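Local coordinates for tryptophane-5-halogenase (Microbispora sp. ATCC PTA-5024, PDB 5UAO), which probably catalyses the flavin-dependent chlorination of a tryptophan at carbon 5 in the lanthipeptide NAI-107 during its biosynthesis, at residues V326-R338 with V344-S356. Residues are numbered along the deposited sequence; the frame is centred on the assembly and turned at random.
Sequences VRFRSGRHREAWR and VGNSYAFVEPLES. With FAD (flavin-adenine dinucleotide), chain E.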
loop_
_atom_site.group_PDB
_atom_site.type_symbol
_atom_site.label_atom_id
_atom_site.label_comp_id
_atom_site.label_asym_id
_atom_site.label_seq_id
_atom_site.Cartn_x
_atom_site.Cartn_y
_atom_site.Cartn_z
ATOM N N VAL A 326 33.742 3.722 -13.572
ATOM C CA VAL A 326 32.388 4.034 -13.999
ATOM C C VAL A 326 31.866 5.191 -13.113
ATOM O O VAL A 326 32.000 5.107 -11.921
ATOM C CB VAL A 326 31.529 2.778 -13.805
ATOM C CG1 VAL A 326 30.065 3.068 -14.024
ATOM C CG2 VAL A 326 31.989 1.673 -14.756
ATOM N N ARG A 327 31.205 6.205 -13.678
ATOM C CA ARG A 327 30.677 7.338 -12.897
ATOM C C ARG A 327 29.169 7.291 -12.940
ATOM O O ARG A 327 28.557 6.706 -13.862
ATOM C CB ARG A 327 31.193 8.665 -13.473
ATOM C CG ARG A 327 32.694 8.744 -13.565
ATOM C CD ARG A 327 33.156 10.173 -13.536
ATOM N NE ARG A 327 34.616 10.230 -13.473
ATOM C CZ ARG A 327 35.347 10.418 -12.386
ATOM N NH1 ARG A 327 34.796 10.642 -11.193
ATOM N NH2 ARG A 327 36.667 10.438 -12.522
ATOM N N PHE A 328 28.549 7.821 -11.937
ATOM C CA PHE A 328 27.076 7.774 -11.870
ATOM C C PHE A 328 26.544 8.854 -10.998
ATOM O O PHE A 328 27.304 9.514 -10.294
ATOM C CB PHE A 328 26.582 6.407 -11.390
ATOM C CG PHE A 328 27.091 6.002 -10.022
ATOM C CD1 PHE A 328 26.458 6.482 -8.871
ATOM C CD2 PHE A 328 28.189 5.182 -9.884
ATOM C CE1 PHE A 328 26.896 6.093 -7.614
ATOM C CE2 PHE A 328 28.617 4.775 -8.624
ATOM C CZ PHE A 328 27.990 5.269 -7.504
ATOM N N ARG A 329 25.214 9.023 -11.006
ATOM C CA ARG A 329 24.579 9.921 -10.058
ATOM C C ARG A 329 23.300 9.308 -9.555
ATOM O O ARG A 329 22.617 8.556 -10.265
ATOM C CB ARG A 329 24.360 11.272 -10.681
ATOM C CG ARG A 329 23.397 11.245 -11.875
ATOM C CD ARG A 329 23.046 12.695 -12.276
ATOM N NE ARG A 329 22.104 12.711 -13.380
ATOM C CZ ARG A 329 21.578 13.813 -13.906
ATOM N NH1 ARG A 329 21.857 15.019 -13.417
ATOM N NH2 ARG A 329 20.733 13.704 -14.888
ATOM N N SER A 330 23.010 9.537 -8.284
ATOM C CA SER A 330 21.868 8.916 -7.610
ATOM C C SER A 330 20.736 9.900 -7.616
ATOM O O SER A 330 20.876 11.048 -7.162
ATOM C CB SER A 330 22.195 8.524 -6.148
ATOM O OG SER A 330 23.150 7.479 -6.132
ATOM N N GLY A 331 19.583 9.437 -8.047
ATOM C CA GLY A 331 18.428 10.310 -8.188
ATOM C C GLY A 331 17.477 9.771 -9.184
ATOM O O GLY A 331 17.709 8.732 -9.758
ATOM N N ARG A 332 16.368 10.467 -9.348
ATOM C CA ARG A 332 15.380 10.095 -10.329
ATOM C C ARG A 332 14.910 11.363 -11.030
ATOM O O ARG A 332 15.053 12.439 -10.503
ATOM C CB ARG A 332 14.204 9.372 -9.712
ATOM C CG ARG A 332 13.383 10.183 -8.728
ATOM C CD ARG A 332 12.039 9.500 -8.480
ATOM N NE ARG A 332 11.295 10.196 -7.421
ATOM C CZ ARG A 332 10.506 11.242 -7.647
ATOM N NH1 ARG A 332 10.244 11.670 -8.887
ATOM N NH2 ARG A 332 9.898 11.808 -6.648
ATOM N N HIS A 333 14.331 11.219 -12.217
ATOM C CA HIS A 333 13.607 12.292 -12.860
ATOM C C HIS A 333 12.204 12.430 -12.281
ATOM O O HIS A 333 11.713 11.536 -11.597
ATOM C CB HIS A 333 13.586 12.091 -14.330
ATOM C CG HIS A 333 14.932 12.246 -14.949
ATOM N ND1 HIS A 333 15.878 11.245 -14.936
ATOM C CD2 HIS A 333 15.502 13.301 -15.553
ATOM C CE1 HIS A 333 16.969 11.668 -15.543
ATOM N NE2 HIS A 333 16.766 12.920 -15.917
ATOM N N ARG A 334 11.609 13.604 -12.490
ATOM C CA ARG A 334 10.300 13.921 -11.936
ATOM C C ARG A 334 9.292 12.956 -12.476
ATOM O O ARG A 334 8.423 12.505 -11.750
ATOM C CB ARG A 334 9.906 15.364 -12.282
ATOM C CG ARG A 334 8.822 16.015 -11.430
ATOM C CD ARG A 334 8.606 17.456 -11.871
ATOM N NE ARG A 334 8.440 17.563 -13.357
ATOM C CZ ARG A 334 8.546 18.711 -14.069
ATOM N NH1 ARG A 334 8.789 19.878 -13.464
ATOM N NH2 ARG A 334 8.371 18.712 -15.394
ATOM N N GLU A 335 9.438 12.593 -13.751
ATOM C CA GLU A 335 8.482 11.723 -14.387
ATOM C C GLU A 335 9.245 10.736 -15.237
ATOM O O GLU A 335 10.341 11.052 -15.745
ATOM C CB GLU A 335 7.570 12.570 -15.301
ATOM C CG GLU A 335 6.967 13.834 -14.666
ATOM C CD GLU A 335 5.955 14.496 -15.586
ATOM O OE1 GLU A 335 6.405 15.145 -16.535
ATOM O OE2 GLU A 335 4.718 14.291 -15.391
ATOM N N ALA A 336 8.664 9.573 -15.426
ATOM C CA ALA A 336 9.194 8.579 -16.340
ATOM C C ALA A 336 8.519 8.545 -17.702
ATOM O O ALA A 336 9.107 8.060 -18.700
ATOM C CB ALA A 336 9.102 7.187 -15.698
ATOM N N TRP A 337 7.242 8.950 -17.737
ATOM C CA TRP A 337 6.441 8.857 -18.932
ATOM C C TRP A 337 5.849 10.226 -19.206
ATOM O O TRP A 337 5.169 10.817 -18.342
ATOM C CB TRP A 337 5.335 7.860 -18.733
ATOM C CG TRP A 337 4.487 7.497 -19.892
ATOM C CD1 TRP A 337 4.259 8.222 -21.052
ATOM C CD2 TRP A 337 3.677 6.331 -19.995
ATOM N NE1 TRP A 337 3.448 7.549 -21.868
ATOM C CE2 TRP A 337 3.034 6.392 -21.259
ATOM C CE3 TRP A 337 3.460 5.207 -19.158
ATOM C CZ2 TRP A 337 2.178 5.385 -21.720
ATOM C CZ3 TRP A 337 2.589 4.160 -19.600
ATOM C CH2 TRP A 337 1.963 4.263 -20.895
ATOM N N ARG A 338 6.063 10.688 -20.426
ATOM C CA ARG A 338 5.408 11.874 -20.906
ATOM C C ARG A 338 5.072 11.765 -22.399
ATOM O O ARG A 338 5.938 11.558 -23.257
ATOM C CB ARG A 338 6.276 13.070 -20.665
ATOM C CG ARG A 338 5.526 14.369 -20.911
ATOM C CD ARG A 338 6.263 15.482 -20.233
ATOM N NE ARG A 338 5.503 16.712 -20.270
ATOM C CZ ARG A 338 5.108 17.370 -19.200
ATOM N NH1 ARG A 338 5.425 16.953 -17.981
ATOM N NH2 ARG A 338 4.405 18.481 -19.359
ATOM N N VAL A 344 13.103 3.948 -19.336
ATOM C CA VAL A 344 13.379 2.722 -18.597
ATOM C C VAL A 344 14.843 2.631 -18.371
ATOM O O VAL A 344 15.650 2.790 -19.320
ATOM C CB VAL A 344 12.899 1.429 -19.365
ATOM C CG1 VAL A 344 13.273 0.159 -18.608
ATOM C CG2 VAL A 344 11.379 1.462 -19.677
ATOM N N GLY A 345 15.207 2.307 -17.127
ATOM C CA GLY A 345 16.601 2.111 -16.710
ATOM C C GLY A 345 17.303 3.399 -16.256
ATOM O O GLY A 345 16.691 4.253 -15.640
ATOM N N ASN A 346 18.587 3.558 -16.557
ATOM C CA ASN A 346 19.339 4.676 -16.029
ATOM C C ASN A 346 18.890 6.026 -16.600
ATOM O O ASN A 346 19.145 7.074 -16.001
ATOM C CB ASN A 346 20.858 4.533 -16.319
ATOM C CG ASN A 346 21.543 3.375 -15.573
ATOM O OD1 ASN A 346 20.944 2.658 -14.742
ATOM N ND2 ASN A 346 22.845 3.156 -15.923
ATOM N N SER A 347 18.252 6.037 -17.748
ATOM C CA SER A 347 17.632 7.252 -18.250
ATOM C C SER A 347 16.605 7.867 -17.305
ATOM O O SER A 347 16.425 9.091 -17.346
ATOM C CB SER A 347 16.966 6.989 -19.601
ATOM O OG SER A 347 16.056 5.913 -19.446
ATOM N N TYR A 348 15.963 7.050 -16.459
ATOM C CA TYR A 348 14.963 7.518 -15.511
ATOM C C TYR A 348 15.555 7.772 -14.157
ATOM O O TYR A 348 15.428 8.882 -13.633
ATOM C CB TYR A 348 13.749 6.603 -15.409
ATOM C CG TYR A 348 12.778 7.020 -14.310
ATOM C CD1 TYR A 348 12.106 8.248 -14.358
ATOM C CD2 TYR A 348 12.625 6.236 -13.157
ATOM C CE1 TYR A 348 11.258 8.655 -13.324
ATOM C CE2 TYR A 348 11.773 6.614 -12.168
ATOM C CZ TYR A 348 11.078 7.820 -12.236
ATOM O OH TYR A 348 10.235 8.188 -11.194
ATOM N N ALA A 349 16.237 6.794 -13.595
ATOM C CA ALA A 349 16.683 6.839 -12.213
ATOM C C ALA A 349 17.823 5.879 -11.974
ATOM O O ALA A 349 17.966 4.911 -12.723
ATOM C CB ALA A 349 15.525 6.445 -11.274
ATOM N N PHE A 350 18.555 6.073 -10.871
ATOM C CA PHE A 350 19.697 5.176 -10.516
ATOM C C PHE A 350 19.971 5.339 -9.047
ATOM O O PHE A 350 19.909 6.439 -8.550
ATOM C CB PHE A 350 20.979 5.575 -11.244
ATOM C CG PHE A 350 22.198 4.767 -10.830
ATOM C CD1 PHE A 350 22.472 3.575 -11.454
ATOM C CD2 PHE A 350 22.998 5.159 -9.782
ATOM C CE1 PHE A 350 23.554 2.815 -11.071
ATOM C CE2 PHE A 350 24.058 4.388 -9.384
ATOM C CZ PHE A 350 24.328 3.215 -10.014
ATOM N N VAL A 351 20.208 4.247 -8.347
ATOM C CA VAL A 351 20.870 4.299 -7.017
ATOM C C VAL A 351 22.014 3.294 -7.052
ATOM O O VAL A 351 22.033 2.355 -7.878
ATOM C CB VAL A 351 19.944 3.921 -5.863
ATOM C CG1 VAL A 351 18.838 4.940 -5.714
ATOM C CG2 VAL A 351 19.383 2.508 -6.051
ATOM N N GLU A 352 22.972 3.478 -6.161
ATOM C CA GLU A 352 24.145 2.610 -6.113
ATOM C C GLU A 352 23.670 1.192 -5.849
ATOM O O GLU A 352 22.546 0.988 -5.319
ATOM C CB GLU A 352 25.107 3.047 -5.052
ATOM C CG GLU A 352 24.586 3.056 -3.629
ATOM C CD GLU A 352 25.460 3.912 -2.752
ATOM O OE1 GLU A 352 26.559 3.515 -2.339
ATOM O OE2 GLU A 352 25.065 5.053 -2.500
ATOM N N PRO A 353 24.441 0.227 -6.304
ATOM C CA PRO A 353 23.948 -1.126 -6.277
ATOM C C PRO A 353 24.053 -1.806 -4.951
ATOM O O PRO A 353 24.126 -3.042 -4.887
ATOM C CB PRO A 353 24.830 -1.818 -7.320
ATOM C CG PRO A 353 26.137 -1.089 -7.121
ATOM C CD PRO A 353 25.706 0.323 -7.060
ATOM N N LEU A 354 23.937 -1.081 -3.849
ATOM C CA LEU A 354 24.032 -1.752 -2.528
ATOM C C LEU A 354 22.935 -2.846 -2.214
ATOM O O LEU A 354 23.081 -3.794 -1.390
ATOM C CB LEU A 354 24.095 -0.639 -1.487
ATOM C CG LEU A 354 24.580 -0.887 -0.079
ATOM C CD1 LEU A 354 25.904 -1.604 0.002
ATOM C CD2 LEU A 354 24.692 0.497 0.560
ATOM N N GLU A 355 21.790 -2.708 -2.816
ATOM C CA GLU A 355 20.696 -3.731 -2.646
ATOM C C GLU A 355 20.229 -4.381 -3.956
ATOM O O GLU A 355 19.131 -4.969 -4.022
ATOM C CB GLU A 355 19.526 -3.075 -1.914
ATOM C CG GLU A 355 19.823 -2.824 -0.445
ATOM C CD GLU A 355 19.719 -4.073 0.413
ATOM O OE1 GLU A 355 19.330 -5.142 -0.136
ATOM O OE2 GLU A 355 20.117 -4.015 1.603
ATOM N N SER A 356 21.054 -4.219 -5.000
ATOM C CA SER A 356 20.718 -4.518 -6.425
ATOM C C SER A 356 19.284 -4.352 -6.851
ATOM O O SER A 356 18.572 -5.284 -7.183
ATOM C CB SER A 356 21.190 -5.900 -6.841
ATOM O OG SER A 356 21.034 -6.772 -5.816
HETATM P PA FAD E . 23.276 1.621 -20.570
HETATM O O1A FAD E . 23.794 0.223 -20.229
HETATM O O2A FAD E . 24.068 2.900 -20.240
HETATM O O5B FAD E . 22.797 1.657 -22.105
HETATM C C5B FAD E . 22.536 2.826 -22.855
HETATM C C4B FAD E . 22.330 2.401 -24.297
HETATM O O4B FAD E . 21.848 3.615 -24.881
HETATM C C3B FAD E . 23.567 1.966 -25.108
HETATM O O3B FAD E . 23.287 0.788 -26.020
HETATM C C2B FAD E . 23.904 3.208 -25.940
HETATM O O2B FAD E . 24.613 2.949 -27.219
HETATM C C1B FAD E . 22.504 3.789 -26.141
HETATM N N9A FAD E . 22.560 5.218 -26.531
HETATM C C8A FAD E . 22.911 6.270 -25.734
HETATM N N7A FAD E . 22.820 7.426 -26.448
HETATM C C5A FAD E . 22.434 7.088 -27.703
HETATM C C6A FAD E . 22.222 7.829 -28.941
HETATM N N6A FAD E . 22.384 9.186 -28.954
HETATM N N1A FAD E . 21.822 7.141 -30.001
HETATM C C2A FAD E . 21.629 5.808 -29.991
HETATM N N3A FAD E . 21.834 5.076 -28.894
HETATM C C4A FAD E . 22.234 5.667 -27.753
HETATM N N1 FAD E . 21.780 -3.159 -11.381
HETATM C C2 FAD E . 21.476 -4.378 -10.819
HETATM O O2 FAD E . 20.326 -4.898 -10.988
HETATM N N3 FAD E . 22.391 -5.067 -10.085
HETATM C C4 FAD E . 23.642 -4.620 -9.856
HETATM O O4 FAD E . 24.415 -5.332 -9.141
HETATM C C4X FAD E . 24.027 -3.297 -10.453
HETATM N N5 FAD E . 25.236 -2.706 -10.244
HETATM C C5X FAD E . 25.564 -1.509 -10.787
HETATM C C6 FAD E . 26.817 -0.966 -10.531
HETATM C C7 FAD E . 27.179 0.269 -11.038
HETATM C C7M FAD E . 28.532 0.876 -10.807
HETATM C C8 FAD E . 26.254 0.995 -11.905
HETATM C C8M FAD E . 26.671 2.340 -12.464
HETATM C C9 FAD E . 25.001 0.461 -12.152
HETATM C C9A FAD E . 24.579 -0.759 -11.621
HETATM N N10 FAD E . 23.270 -1.307 -11.859
HETATM C C10 FAD E . 22.992 -2.575 -11.255
HETATM C "C1'" FAD E . 22.214 -0.733 -12.748
HETATM C "C2'" FAD E . 22.327 -1.642 -14.065
HETATM O "O2'" FAD E . 23.714 -1.544 -14.366
HETATM C "C3'" FAD E . 21.912 -1.403 -15.561
HETATM O "O3'" FAD E . 22.485 -2.209 -16.657
HETATM C "C4'" FAD E . 22.635 -0.182 -16.050
HETATM O "O4'" FAD E . 23.354 0.472 -14.961
HETATM C "C5'" FAD E . 21.598 0.603 -16.854
HETATM O "O5'" FAD E . 21.316 -0.052 -18.057
HETATM P P FAD E . 20.785 0.954 -19.233
HETATM O O1P FAD E . 19.779 1.875 -18.689
HETATM O O2P FAD E . 20.345 -0.041 -20.300
HETATM O O3P FAD E . 21.912 1.938 -19.724
HETATM O O HOH W 1 23.070 5.464 -4.749
HETATM O O HOH W 2 8.138 9.687 -11.716
#
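F350 lays one ring face under the CB of F328, a CH-pi contact 4.2 Å from that CB to the F350 ring centroid. The two rings meet obliquely, planes at 43°; S330 OG lies near the edge of the F350 ring, and F350 CZ comes within 3.5 Å of FAD C8M. CG of F350 stands anti to its backbone N (chi1 175°), which carries the ring back across to F328 and to the isoalloxazine. With an alanine here, F328 would probably lose the ring beneath its CB and a gap is likely to open beside the methyl-bearing end of the flavin.

Backbone pairing fixes this register: G331 and F350 form an antiparallel hydrogen-bonded pair, F350 N reaching G331 O at 3.0 Å. Two residues further along, past the non-hydrogen-bonded pair R332-A349, Y348 O is gripped twice by H333, nearly end-on by its N and at 2.7 Å by ND1, which comes from above the carbonyl plane in a straight bond (172°). NE2 of the same imidazole bonds E240, so both ring nitrogens are engaged and the ring's rotation is set. The Y348 ring reaches back to the loop at E335 and A336, with A336 CB over one face, 3.8 Å from the Y348 ring centroid, while water links its OH to R334 O. A short antiparallel sheet thus joins 331-333 to the segment 344-356, whose N346 and F350 meet phosphate and isoalloxazine in the FAD site of a flavin-dependent tryptophan halogenase.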